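PDB 1Q35: iron binding protein FbpA from Mannheimia haemolytica, which binds ferric iron and, as a periplasmic solute-binding protein, probably delivers it for uptake into the cell. Local coordinates for residues A[176-181]-A[197-202]; A[184-189]-A[209-214]; A[265-270]-A[276-281]. One frame throughout, in Å; residues are numbered along the deposited sequence.

Overall arrangement
Contacts 1 and 2 hold the same element, helix 178-187: contact 1 at its start, in the iron site, and contact 2 toward its far end, at the surface, their centres about 10 Å apart. They meet directly, R179 O lying against W212 CE3. Contact 3, partly buried like contact 1, lies about 15 Å from it, centre to centre, and touches it where H267 and N266 pack on Y198. The chemistry follows the place. Contact 1 is a polar pocket walled by a tyrosine ring, contact 2 has a lysine chain lying on a helix, and contact 3 combines a histidine-serine hydrogen bond, water bridges and apolar packing.

Contact 1. Residues A[176-181]-A[197-202]; sequences GGDRDQ and SYYYGK. With FMT (formic acid), chain D; FMT (formic acid), chain C.
The iron site brings two helix starts together here, with D178 and R179 at the beginning of helix 178-187 meeting Y199 in the first turn of helix 198-205. The Y199 ring is the centre of the contact. D178 comes to its edge, OD2 lying 3.5 Å from Y199 CE1, with the carboxylate and ring planes nearly perpendicular at 89°. That carboxylate is held from outside by a salt bridge to R103 and a bond from the backbone N of N196, which probably fix its turn. R179 crosses Y199 at about a right angle, its CD coming obliquely to within 3.8 Å of Y199 CD2, and a bend at chi3 (-64°) turns the guanidinium so that its plane is tilted by 20° from that of the ring.

A formic acid molecule, probably from the crystallisation liquor, fills the corner between them. D178 N donates to its O1 at 2.8 Å. Its O2 takes two nearly straight bonds, one from R179 N (2.9 Å) and one from R179 NE (2.8 Å). Its carbon sits over one face of Y199, 3.3 Å from Y199 CZ and offset toward the rim; Y198 CE2 covers the opposite face near the centre, so the ring is sandwiched. A second formic acid receives a weak bond from Y198 OH, which is also hydrogen-bonded to N196 ND2.

Y198 and Y199 are Fe(3+) ligands in a structure of this protein, as is Y142, which D178 touches. This is the iron site's tyrosine cluster in its apo form, where the first formic acid probably occupies a place suited to a small anion.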
ATOM      1  N   GLY A 176       4.872  13.864  -7.557  1.00 12.89           N
ATOM      2  CA  GLY A 176       5.286  13.515  -6.215  1.00 12.48           C
ATOM      3  C   GLY A 176       4.630  12.242  -5.708  1.00 11.75           C
ATOM      4  O   GLY A 176       4.005  11.505  -6.474  1.00 12.92           O
ATOM      5  N   GLY A 177       4.792  11.982  -4.417  1.00 10.87           N
ATOM      6  CA  GLY A 177       4.179  10.844  -3.757  1.00 10.16           C
ATOM      7  C   GLY A 177       3.018  11.267  -2.875  1.00  9.34           C
ATOM      8  O   GLY A 177       2.490  12.376  -2.995  1.00  9.44           O
ATOM      9  N   ASP A 178       2.613  10.377  -1.981  1.00  8.70           N
ATOM     10  CA  ASP A 178       1.450  10.637  -1.138  1.00  8.56           C
ATOM     11  C   ASP A 178       1.686  11.797  -0.162  1.00  8.46           C
ATOM     12  O   ASP A 178       0.810  12.648   0.014  1.00  8.61           O
ATOM     13  CB  ASP A 178       1.055   9.387  -0.346  1.00  8.45           C
ATOM     14  CG  ASP A 178       0.341   8.341  -1.175  1.00  8.44           C
ATOM     15  OD1 ASP A 178       0.074   8.555  -2.376  1.00  9.45           O
ATOM     16  OD2 ASP A 178       0.007   7.263  -0.645  1.00  8.27           O
ATOM     17  N   ARG A 179       2.853  11.827   0.481  1.00  8.57           N
ATOM     18  CA  ARG A 179       3.153  12.904   1.435  1.00  8.89           C
ATOM     19  C   ARG A 179       3.169  14.266   0.750  1.00  9.10           C
ATOM     20  O   ARG A 179       2.716  15.258   1.322  1.00  9.19           O
ATOM     21  CB  ARG A 179       4.478  12.660   2.151  1.00  9.18           C
ATOM     22  CG  ARG A 179       4.444  11.463   3.093  1.00  9.98           C
ATOM     23  CD  ARG A 179       5.811  11.018   3.559  1.00 10.44           C
ATOM     24  NE  ARG A 179       6.619  10.543   2.437  1.00 10.98           N
ATOM     25  CZ  ARG A 179       7.932  10.353   2.473  1.00 12.12           C
ATOM     26  NH1 ARG A 179       8.623  10.576   3.581  1.00 13.05           N
ATOM     27  NH2 ARG A 179       8.560   9.937   1.382  1.00 13.23           N
ATOM     28  N   ASP A 180       3.664  14.309  -0.480  1.00  9.25           N
ATOM     29  CA  ASP A 180       3.740  15.554  -1.231  1.00  9.88           C
ATOM     30  C   ASP A 180       2.367  16.187  -1.443  1.00  9.79           C
ATOM     31  O   ASP A 180       2.255  17.412  -1.491  1.00  9.74           O
ATOM     32  CB  ASP A 180       4.366  15.331  -2.612  0.65 10.51           C
ATOM     33  CG  ASP A 180       5.854  15.088  -2.557  0.65 11.76           C
ATOM     34  OD1 ASP A 180       6.537  15.707  -1.720  0.65 13.80           O
ATOM     35  OD2 ASP A 180       6.426  14.299  -3.334  0.65 13.11           O
ATOM     36  N   GLN A 181       1.318  15.375  -1.571  1.00  9.36           N
ATOM     37  CA  GLN A 181      -0.020  15.932  -1.758  1.00  9.43           C
ATOM     38  C   GLN A 181      -0.493  16.633  -0.493  1.00  9.20           C
ATOM     39  O   GLN A 181      -1.222  17.626  -0.567  1.00  9.83           O
ATOM     40  CB  GLN A 181      -1.059  14.878  -2.162  1.00  9.28           C
ATOM     41  CG  GLN A 181      -0.615  13.838  -3.173  1.00  9.81           C
ATOM     42  CD  GLN A 181      -0.032  14.440  -4.431  1.00 11.36           C
ATOM     43  OE1 GLN A 181      -0.631  15.322  -5.036  1.00 13.18           O
ATOM     44  NE2 GLN A 181       1.131  13.950  -4.837  1.00 10.50           N
ATOM     45  N   SER A 197      -2.737   5.819   4.621  1.00  7.52           N
ATOM     46  CA  SER A 197      -2.964   6.233   5.997  1.00  7.83           C
ATOM     47  C   SER A 197      -1.684   6.376   6.813  1.00  7.71           C
ATOM     48  O   SER A 197      -1.510   7.343   7.544  1.00  7.95           O
ATOM     49  CB  SER A 197      -3.889   5.224   6.680  1.00  7.53           C
ATOM     50  OG  SER A 197      -3.394   3.892   6.550  1.00  8.04           O
ATOM     51  N   TYR A 198      -0.792   5.403   6.700  1.00  7.68           N
ATOM     52  CA  TYR A 198       0.401   5.366   7.547  1.00  7.81           C
ATOM     53  C   TYR A 198       1.288   6.594   7.333  1.00  7.92           C
ATOM     54  O   TYR A 198       1.988   7.015   8.247  1.00  8.12           O
ATOM     55  CB  TYR A 198       1.199   4.056   7.361  1.00  7.90           C
ATOM     56  CG  TYR A 198       1.588   3.766   5.936  1.00  8.10           C
ATOM     57  CD1 TYR A 198       0.724   3.069   5.097  1.00  8.14           C
ATOM     58  CD2 TYR A 198       2.791   4.209   5.408  1.00  8.54           C
ATOM     59  CE1 TYR A 198       1.041   2.820   3.790  1.00  8.63           C
ATOM     60  CE2 TYR A 198       3.127   3.958   4.084  1.00  8.89           C
ATOM     61  CZ  TYR A 198       2.233   3.265   3.280  1.00  8.67           C
ATOM     62  OH  TYR A 198       2.500   3.015   1.955  1.00  9.32           O
ATOM     63  N   TYR A 199       1.241   7.185   6.147  1.00  7.95           N
ATOM     64  CA  TYR A 199       2.023   8.392   5.889  1.00  8.25           C
ATOM     65  C   TYR A 199       1.647   9.558   6.810  1.00  8.30           C
ATOM     66  O   TYR A 199       2.489  10.400   7.097  1.00  8.59           O
ATOM     67  CB  TYR A 199       1.914   8.830   4.421  1.00  8.29           C
ATOM     68  CG  TYR A 199       2.667   7.932   3.465  1.00  8.61           C
ATOM     69  CD1 TYR A 199       2.016   7.304   2.408  1.00  8.70           C
ATOM     70  CD2 TYR A 199       4.030   7.710   3.612  1.00  9.70           C
ATOM     71  CE1 TYR A 199       2.699   6.474   1.530  1.00  9.95           C
ATOM     72  CE2 TYR A 199       4.719   6.878   2.740  1.00 10.51           C
ATOM     73  CZ  TYR A 199       4.046   6.272   1.699  1.00 10.51           C
ATOM     74  OH  TYR A 199       4.712   5.447   0.821  1.00 11.61           O
ATOM     75  N   TYR A 200       0.398   9.624   7.264  1.00  8.44           N
ATOM     76  CA  TYR A 200      -0.009  10.671   8.202  1.00  8.69           C
ATOM     77  C   TYR A 200       0.795  10.567   9.498  1.00  8.84           C
ATOM     78  O   TYR A 200       1.292  11.572  10.013  1.00  9.45           O
ATOM     79  CB  TYR A 200      -1.505  10.589   8.473  1.00  8.80           C
ATOM     80  CG  TYR A 200      -2.093  11.842   9.076  1.00  9.06           C
ATOM     81  CD1 TYR A 200      -2.511  11.869  10.395  1.00 11.02           C
ATOM     82  CD2 TYR A 200      -2.254  12.998   8.319  1.00  8.60           C
ATOM     83  CE1 TYR A 200      -3.061  13.017  10.956  1.00 11.34           C
ATOM     84  CE2 TYR A 200      -2.808  14.150   8.872  1.00  9.18           C
ATOM     85  CZ  TYR A 200      -3.212  14.150  10.186  1.00 10.11           C
ATOM     86  OH  TYR A 200      -3.760  15.286  10.746  1.00 11.65           O
ATOM     87  N   GLY A 201       0.943   9.351  10.018  1.00  8.94           N
ATOM     88  CA  GLY A 201       1.755   9.120  11.201  1.00  9.25           C
ATOM     89  C   GLY A 201       3.237   9.362  10.969  1.00  9.36           C
ATOM     90  O   GLY A 201       3.919   9.943  11.816  1.00  9.69           O
ATOM     91  N   LYS A 202       3.746   8.929   9.823  1.00  9.31           N
ATOM     92  CA  LYS A 202       5.137   9.199   9.475  1.00  9.52           C
ATOM     93  C   LYS A 202       5.418  10.703   9.451  1.00  9.77           C
ATOM     94  O   LYS A 202       6.448  11.147   9.946  1.00 10.53           O
ATOM     95  CB  LYS A 202       5.497   8.586   8.123  1.00  9.57           C
ATOM     96  CG  LYS A 202       5.524   7.057   8.096  1.00  9.84           C
ATOM     97  CD  LYS A 202       6.491   6.444   9.107  1.00 10.66           C
ATOM     98  CE  LYS A 202       7.938   6.855   8.866  1.00 11.09           C
ATOM     99  NZ  LYS A 202       8.846   6.429   9.964  1.00 12.18           N
TER
HETATM  100  C   FMT D1002       5.200   8.758  -0.210  1.00 10.83           C
HETATM  101  O1  FMT D1002       4.429   8.335  -1.196  1.00 11.36           O
HETATM  102  O2  FMT D1002       5.060   9.904   0.195  1.00 10.90           O
HETATM  103  C   FMT C1001       5.839   1.964   1.502  1.00 10.81           C
HETATM  104  O1  FMT C1001       6.975   1.318   1.709  1.00 10.75           O
HETATM  105  O2  FMT C1001       4.874   1.709   2.200  1.00 11.13           O

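Contact 2. Residues A[184-189]-A[209-214]; sequences AIKEGI and QKSWAE
K186 carries most of this surface contact, with W212 and S211 of helix 210-214 as its partners. The lysine stands near the end of helix 178-187 and its CB is directed toward the other helix, whose backbone comes nearest at W212. Its CB approaches the backbone of W212, 4.0 Å from W212 CA, and the extended first torsion (chi1 179°, CG opposite the backbone N) carries the next carbon to within 3.8 Å of the carbonyl, K186 CG to S211 O. A bend at chi2 (-112°) then turns the chain, bringing K186 CD past the indole, 4.3 Å from W212 CD1, on an oblique line. Farther out, K186 CE reaches the serine hydroxyl, 3.7 Å from S211 OG.

S211 meets the lysine by its OG and its carbonyl, so the methylene chain runs over a polar patch on the helix. W212 offers CD1 of its five-membered ring, while one face of the indole is covered by Q209 CA over its centre. The tryptophan also touches M203 and K183, so it packs against both helix 198-205 and helix 178-187.

Just beyond K186 the helix closes in a Schellman motif: G188, with positive phi, is the first residue to leave helical angles, I189 N bonds back to A184 O at 3.0 Å and G188 N to I185 O at 3.1 Å. No hydrogen bond or salt bridge links the two segments, so the contact rests on van der Waals touches of the aliphatic lysine carbons, which probably implies little directional restraint between the end of helix 178-187 and helix 210-214.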
ATOM      1  N   ALA A 184       1.044  19.916  -0.248  1.00 10.53           N
ATOM      2  CA  ALA A 184       0.303  20.822  -1.112  1.00 10.71           C
ATOM      3  C   ALA A 184      -0.970  21.326  -0.433  1.00 10.18           C
ATOM      4  O   ALA A 184      -1.353  22.469  -0.634  1.00 10.66           O
ATOM      5  CB  ALA A 184      -0.018  20.152  -2.438  1.00 10.90           C
ATOM      6  N   ILE A 185      -1.624  20.489   0.374  1.00  9.98           N
ATOM      7  CA  ILE A 185      -2.755  20.939   1.183  1.00 10.48           C
ATOM      8  C   ILE A 185      -2.287  22.028   2.153  1.00 10.55           C
ATOM      9  O   ILE A 185      -2.920  23.082   2.286  1.00 10.60           O
ATOM     10  CB  ILE A 185      -3.409  19.759   1.952  1.00 10.48           C
ATOM     11  CG1 ILE A 185      -4.115  18.805   0.979  1.00 10.28           C
ATOM     12  CG2 ILE A 185      -4.392  20.299   2.992  1.00 10.70           C
ATOM     13  CD1 ILE A 185      -4.652  17.531   1.623  1.00 10.87           C
ATOM     14  N   LYS A 186      -1.178  21.782   2.833  1.00 10.88           N
ATOM     15  CA  LYS A 186      -0.645  22.764   3.773  1.00 11.82           C
ATOM     16  C   LYS A 186      -0.386  24.108   3.081  1.00 11.95           C
ATOM     17  O   LYS A 186      -0.712  25.164   3.631  1.00 11.98           O
ATOM     18  CB  LYS A 186       0.634  22.234   4.425  1.00 12.64           C
ATOM     19  CG  LYS A 186       1.284  23.187   5.415  1.00 14.99           C
ATOM     20  CD  LYS A 186       2.605  23.705   4.908  1.00 18.29           C
ATOM     21  CE  LYS A 186       3.375  24.420   6.003  1.00 19.32           C
ATOM     22  NZ  LYS A 186       4.404  25.320   5.420  1.00 21.15           N
ATOM     23  N   GLU A 187       0.175  24.065   1.877  1.00 12.12           N
ATOM     24  CA  GLU A 187       0.530  25.279   1.136  1.00 12.82           C
ATOM     25  C   GLU A 187      -0.672  25.987   0.499  1.00 12.43           C
ATOM     26  O   GLU A 187      -0.553  27.123   0.052  1.00 12.61           O
ATOM     27  CB  GLU A 187       1.578  24.956   0.071  1.00 13.58           C
ATOM     28  CG  GLU A 187       2.926  24.574   0.660  1.00 16.40           C
ATOM     29  CD  GLU A 187       3.952  24.177  -0.387  1.00 20.25           C
ATOM     30  OE1 GLU A 187       5.081  23.823   0.009  1.00 23.05           O
ATOM     31  OE2 GLU A 187       3.640  24.212  -1.595  1.00 23.24           O
ATOM     32  N   GLY A 188      -1.827  25.329   0.460  1.00 12.16           N
ATOM     33  CA  GLY A 188      -3.041  25.923  -0.067  1.00 12.25           C
ATOM     34  C   GLY A 188      -3.342  25.594  -1.519  1.00 12.67           C
ATOM     35  O   GLY A 188      -4.322  26.083  -2.060  1.00 13.64           O
ATOM     36  N   ILE A 189      -2.516  24.760  -2.141  1.00 12.64           N
ATOM     37  CA  ILE A 189      -2.675  24.395  -3.550  1.00 13.35           C
ATOM     38  C   ILE A 189      -3.904  23.523  -3.772  1.00 13.19           C
ATOM     39  O   ILE A 189      -4.579  23.621  -4.792  1.00 14.20           O
ATOM     40  CB  ILE A 189      -1.408  23.656  -4.052  1.00 13.83           C
ATOM     41  CG1 ILE A 189      -0.194  24.596  -4.058  0.65 14.67           C
ATOM     42  CG2 ILE A 189      -1.639  23.042  -5.430  1.00 14.42           C
ATOM     43  CD1 ILE A 189      -0.322  25.797  -4.979  0.65 15.36           C
ATOM     44  N   GLN A 209       8.090  17.469   8.489  1.00 15.99           N
ATOM     45  CA  GLN A 209       6.801  17.195   7.831  1.00 14.88           C
ATOM     46  C   GLN A 209       5.576  17.303   8.739  1.00 14.27           C
ATOM     47  O   GLN A 209       4.445  17.249   8.261  1.00 13.62           O
ATOM     48  CB  GLN A 209       6.821  15.798   7.209  1.00 14.53           C
ATOM     49  CG  GLN A 209       7.936  15.584   6.194  1.00 14.82           C
ATOM     50  CD  GLN A 209       7.974  14.161   5.662  1.00 14.77           C
ATOM     51  OE1 GLN A 209       7.243  13.292   6.142  1.00 14.08           O
ATOM     52  NE2 GLN A 209       8.838  13.916   4.683  1.00 15.71           N
ATOM     53  N   LYS A 210       5.783  17.472  10.039  1.00 14.05           N
ATOM     54  CA  LYS A 210       4.672  17.472  10.985  1.00 14.33           C
ATOM     55  C   LYS A 210       3.682  18.602  10.680  1.00 13.52           C
ATOM     56  O   LYS A 210       2.481  18.427  10.835  1.00 12.92           O
ATOM     57  CB  LYS A 210       5.205  17.580  12.413  1.00 15.37           C
ATOM     58  CG  LYS A 210       4.181  17.468  13.525  1.00 17.99           C
ATOM     59  CD  LYS A 210       4.618  18.228  14.785  1.00 20.67           C
ATOM     60  CE  LYS A 210       6.098  18.081  15.123  1.00 22.11           C
ATOM     61  NZ  LYS A 210       6.888  19.276  14.696  1.00 23.26           N
ATOM     62  N   SER A 211       4.185  19.743  10.220  1.00 12.86           N
ATOM     63  CA  SER A 211       3.323  20.870   9.855  1.00 12.84           C
ATOM     64  C   SER A 211       2.417  20.543   8.666  1.00 12.14           C
ATOM     65  O   SER A 211       1.323  21.100   8.546  1.00 12.18           O
ATOM     66  CB  SER A 211       4.148  22.131   9.555  1.00 13.22           C
ATOM     67  OG  SER A 211       4.931  21.986   8.387  1.00 14.74           O
ATOM     68  N   TRP A 212       2.867  19.643   7.794  1.00 11.58           N
ATOM     69  CA  TRP A 212       2.039  19.194   6.676  1.00 11.42           C
ATOM     70  C   TRP A 212       0.823  18.441   7.215  1.00 11.02           C
ATOM     71  O   TRP A 212      -0.316  18.750   6.867  1.00 11.15           O
ATOM     72  CB  TRP A 212       2.806  18.290   5.704  1.00 11.57           C
ATOM     73  CG  TRP A 212       4.142  18.787   5.222  1.00 12.30           C
ATOM     74  CD1 TRP A 212       4.736  19.998   5.476  1.00 12.97           C
ATOM     75  CD2 TRP A 212       5.054  18.062   4.399  1.00 13.43           C
ATOM     76  NE1 TRP A 212       5.964  20.054   4.864  1.00 13.94           N
ATOM     77  CE2 TRP A 212       6.185  18.880   4.194  1.00 13.92           C
ATOM     78  CE3 TRP A 212       5.033  16.792   3.810  1.00 14.15           C
ATOM     79  CZ2 TRP A 212       7.276  18.475   3.422  1.00 14.88           C
ATOM     80  CZ3 TRP A 212       6.114  16.388   3.046  1.00 14.73           C
ATOM     81  CH2 TRP A 212       7.221  17.228   2.858  1.00 15.28           C
ATOM     82  N   ALA A 213       1.077  17.460   8.078  1.00 10.73           N
ATOM     83  CA  ALA A 213       0.004  16.678   8.683  1.00 10.68           C
ATOM     84  C   ALA A 213      -0.924  17.544   9.524  1.00 10.71           C
ATOM     85  O   ALA A 213      -2.129  17.355   9.494  1.00 10.57           O
ATOM     86  CB  ALA A 213       0.575  15.547   9.520  1.00 10.84           C
ATOM     87  N   GLU A 214      -0.361  18.499  10.266  1.00 11.04           N
ATOM     88  CA  GLU A 214      -1.157  19.366  11.131  1.00 11.57           C
ATOM     89  C   GLU A 214      -2.136  20.245  10.357  1.00 10.98           C
ATOM     90  O   GLU A 214      -3.150  20.665  10.907  1.00 11.45           O
ATOM     91  CB  GLU A 214      -0.244  20.230  12.012  1.00 12.18           C
ATOM     92  CG  GLU A 214       0.454  19.428  13.101  1.00 14.86           C
ATOM     93  CD  GLU A 214       1.591  20.167  13.787  1.00 17.75           C
ATOM     94  OE1 GLU A 214       1.982  19.719  14.882  1.00 20.65           O
ATOM     95  OE2 GLU A 214       2.100  21.172  13.246  1.00 19.06           O
TER

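Contact 3. Residues A[265-270]-A[276-281]; sequences LNHEYP and EPSAIV
The backbones of 265-270 and 276-281 approach to 6.2 Å between H267 CA and S278 CA, and again to 6.1 Å between Y269 CA and P277 CA, H267 having left the helix with positive phi. S278 is the N-cap of helix 279-283 and its OG works twice: it accepts from V281 N at 3.1 Å and forms a hydrogen bond with H267 ND1, 2.8 Å, lying in the plane of the imidazole at its edge. With NE2 bonded to D205, the imidazole is gripped at both nitrogens, which fixes its rotation.

V281 divides its methyls between two residues. CG2 packs against H267 CB at 3.7 Å, and CG1, opposite the backbone N (chi1 169°), meets the Y269 ring obliquely, 3.3 Å from Y269 CE2. The tyrosine hydroxyl donates a hydrogen bond to a water that in turn donates to V281 O, and a second water bridges E268 O and S278 N.

Strand 269-270 pairs with strand 96-108 through the Y269-T100 backbone bond, P270 packs on helix 256-266, and I280 leans on helix 198-205, placing the short helix 279-283 beside these elements.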
ATOM      1  N   LEU A 265       6.495   2.116  14.564  1.00 11.61           N
ATOM      2  CA  LEU A 265       7.421   2.862  13.719  1.00 11.63           C
ATOM      3  C   LEU A 265       6.803   3.292  12.394  1.00 11.11           C
ATOM      4  O   LEU A 265       7.066   4.391  11.916  1.00 11.77           O
ATOM      5  CB  LEU A 265       8.682   2.045  13.434  1.00 11.85           C
ATOM      6  CG  LEU A 265       9.501   1.584  14.640  1.00 13.50           C
ATOM      7  CD1 LEU A 265      10.762   0.868  14.176  1.00 14.06           C
ATOM      8  CD2 LEU A 265       9.854   2.750  15.557  1.00 14.72           C
ATOM      9  N   ASN A 266       6.012   2.420  11.782  1.00 10.50           N
ATOM     10  CA  ASN A 266       5.451   2.710  10.469  1.00 10.11           C
ATOM     11  C   ASN A 266       4.026   3.256  10.500  1.00  9.33           C
ATOM     12  O   ASN A 266       3.565   3.766   9.489  1.00  9.89           O
ATOM     13  CB  ASN A 266       5.457   1.466   9.578  1.00 10.18           C
ATOM     14  CG  ASN A 266       6.838   1.088   9.079  1.00 10.38           C
ATOM     15  OD1 ASN A 266       7.861   1.614   9.528  1.00 11.13           O
ATOM     16  ND2 ASN A 266       6.871   0.149   8.134  1.00 10.26           N
ATOM     17  N   HIS A 267       3.323   3.117  11.624  1.00  8.83           N
ATOM     18  CA  HIS A 267       1.918   3.545  11.728  1.00  8.84           C
ATOM     19  C   HIS A 267       1.001   2.800  10.764  1.00  8.54           C
ATOM     20  O   HIS A 267       0.013   3.349  10.276  1.00  8.98           O
ATOM     21  CB  HIS A 267       1.808   5.062  11.591  1.00  8.94           C
ATOM     22  CG  HIS A 267       2.554   5.774  12.663  1.00  9.30           C
ATOM     23  ND1 HIS A 267       2.112   5.800  13.968  1.00 10.21           N
ATOM     24  CD2 HIS A 267       3.748   6.407  12.650  1.00 10.06           C
ATOM     25  CE1 HIS A 267       2.988   6.457  14.705  1.00 10.34           C
ATOM     26  NE2 HIS A 267       3.988   6.837  13.931  1.00 10.18           N
ATOM     27  N   GLU A 268       1.334   1.529  10.528  1.00  8.66           N
ATOM     28  CA  GLU A 268       0.515   0.626   9.737  1.00  8.61           C
ATOM     29  C   GLU A 268      -0.328  -0.238  10.660  1.00  8.60           C
ATOM     30  O   GLU A 268      -0.131  -0.257  11.874  1.00  9.12           O
ATOM     31  CB  GLU A 268       1.396  -0.250   8.849  1.00  8.81           C
ATOM     32  CG  GLU A 268       2.088   0.520   7.745  1.00  8.55           C
ATOM     33  CD  GLU A 268       2.935  -0.376   6.881  1.00  8.86           C
ATOM     34  OE1 GLU A 268       2.396  -0.962   5.914  1.00  8.93           O
ATOM     35  OE2 GLU A 268       4.137  -0.499   7.179  1.00  9.95           O
ATOM     36  N   TYR A 269      -1.293  -0.937  10.080  1.00  8.77           N
ATOM     37  CA  TYR A 269      -2.114  -1.871  10.836  1.00  9.16           C
ATOM     38  C   TYR A 269      -1.460  -3.253  10.797  1.00  9.81           C
ATOM     39  O   TYR A 269      -1.312  -3.824   9.725  1.00  9.79           O
ATOM     40  CB  TYR A 269      -3.528  -1.942  10.254  1.00  9.22           C
ATOM     41  CG  TYR A 269      -4.251  -0.612  10.319  1.00  9.29           C
ATOM     42  CD1 TYR A 269      -4.436   0.169   9.183  1.00  9.86           C
ATOM     43  CD2 TYR A 269      -4.739  -0.126  11.535  1.00  9.66           C
ATOM     44  CE1 TYR A 269      -5.089   1.404   9.254  1.00  9.72           C
ATOM     45  CE2 TYR A 269      -5.393   1.103  11.614  1.00 10.49           C
ATOM     46  CZ  TYR A 269      -5.561   1.861  10.473  1.00 10.20           C
ATOM     47  OH  TYR A 269      -6.199   3.081  10.537  1.00 11.28           O
ATOM     48  N   PRO A 270      -1.047  -3.805  11.938  1.00 10.37           N
ATOM     49  CA  PRO A 270      -0.518  -5.175  11.936  1.00 10.98           C
ATOM     50  C   PRO A 270      -1.556  -6.160  11.424  1.00 11.38           C
ATOM     51  O   PRO A 270      -2.749  -5.947  11.621  1.00 11.47           O
ATOM     52  CB  PRO A 270      -0.220  -5.455  13.414  1.00 11.35           C
ATOM     53  CG  PRO A 270      -0.154  -4.144  14.060  1.00 11.60           C
ATOM     54  CD  PRO A 270      -1.033  -3.212  13.286  1.00 10.63           C
ATOM     55  N   GLU A 276      -1.474  -4.022  19.173  1.00 17.72           N
ATOM     56  CA  GLU A 276      -2.147  -2.729  19.114  1.00 17.64           C
ATOM     57  C   GLU A 276      -1.495  -1.826  18.068  1.00 16.44           C
ATOM     58  O   GLU A 276      -0.276  -1.853  17.898  1.00 16.04           O
ATOM     59  CB  GLU A 276      -2.103  -2.036  20.480  1.00 18.32           C
ATOM     60  CG  GLU A 276      -2.956  -2.698  21.550  1.00 20.64           C
ATOM     61  CD  GLU A 276      -4.444  -2.538  21.302  1.00 23.66           C
ATOM     62  OE1 GLU A 276      -5.168  -3.558  21.334  1.00 26.30           O
ATOM     63  OE2 GLU A 276      -4.896  -1.395  21.072  1.00 25.44           O
ATOM     64  N   PRO A 277      -2.294  -1.018  17.373  1.00 15.35           N
ATOM     65  CA  PRO A 277      -1.730   0.072  16.574  1.00 14.39           C
ATOM     66  C   PRO A 277      -1.075   1.101  17.490  1.00 13.30           C
ATOM     67  O   PRO A 277      -1.261   1.054  18.712  1.00 13.29           O
ATOM     68  CB  PRO A 277      -2.955   0.674  15.875  1.00 14.55           C
ATOM     69  CG  PRO A 277      -4.008  -0.369  15.971  1.00 15.54           C
ATOM     70  CD  PRO A 277      -3.764  -1.049  17.283  1.00 15.65           C
ATOM     71  N   SER A 278      -0.313   2.011  16.903  1.00 12.28           N
ATOM     72  CA  SER A 278       0.286   3.111  17.648  1.00 11.92           C
ATOM     73  C   SER A 278      -0.790   4.011  18.248  1.00 11.66           C
ATOM     74  O   SER A 278      -1.951   3.977  17.837  1.00 11.51           O
ATOM     75  CB  SER A 278       1.175   3.944  16.729  1.00 11.53           C
ATOM     76  OG  SER A 278       0.388   4.670  15.794  1.00 11.34           O
ATOM     77  N   ALA A 279      -0.396   4.831  19.216  1.00 11.68           N
ATOM     78  CA  ALA A 279      -1.304   5.798  19.818  1.00 11.70           C
ATOM     79  C   ALA A 279      -1.861   6.761  18.767  1.00 11.13           C
ATOM     80  O   ALA A 279      -3.036   7.105  18.803  1.00 11.07           O
ATOM     81  CB  ALA A 279      -0.612   6.569  20.938  1.00 12.14           C
ATOM     82  N   ILE A 280      -1.026   7.192  17.823  1.00 10.80           N
ATOM     83  CA  ILE A 280      -1.497   8.064  16.751  1.00 10.89           C
ATOM     84  C   ILE A 280      -2.584   7.355  15.931  1.00 10.53           C
ATOM     85  O   ILE A 280      -3.657   7.908  15.687  1.00 10.55           O
ATOM     86  CB  ILE A 280      -0.321   8.524  15.856  1.00 10.99           C
ATOM     87  CG1 ILE A 280       0.518   9.577  16.592  1.00 12.04           C
ATOM     88  CG2 ILE A 280      -0.829   9.072  14.524  1.00 11.86           C
ATOM     89  CD1 ILE A 280       1.806   9.967  15.889  1.00 12.94           C
ATOM     90  N   VAL A 281      -2.318   6.119  15.522  1.00 10.14           N
ATOM     91  CA  VAL A 281      -3.242   5.398  14.651  1.00 10.22           C
ATOM     92  C   VAL A 281      -4.544   5.077  15.396  1.00 10.45           C
ATOM     93  O   VAL A 281      -5.634   5.210  14.846  1.00 10.33           O
ATOM     94  CB  VAL A 281      -2.574   4.127  14.083  1.00 10.23           C
ATOM     95  CG1 VAL A 281      -3.593   3.227  13.404  1.00 10.51           C
ATOM     96  CG2 VAL A 281      -1.472   4.509  13.114  1.00  9.99           C
TER
HETATM   97  O   HOH W   1       0.007   1.547  13.996  1.00 11.10           O
HETATM   98  O   HOH W   2      -7.040   3.735  13.027  1.00 13.25           O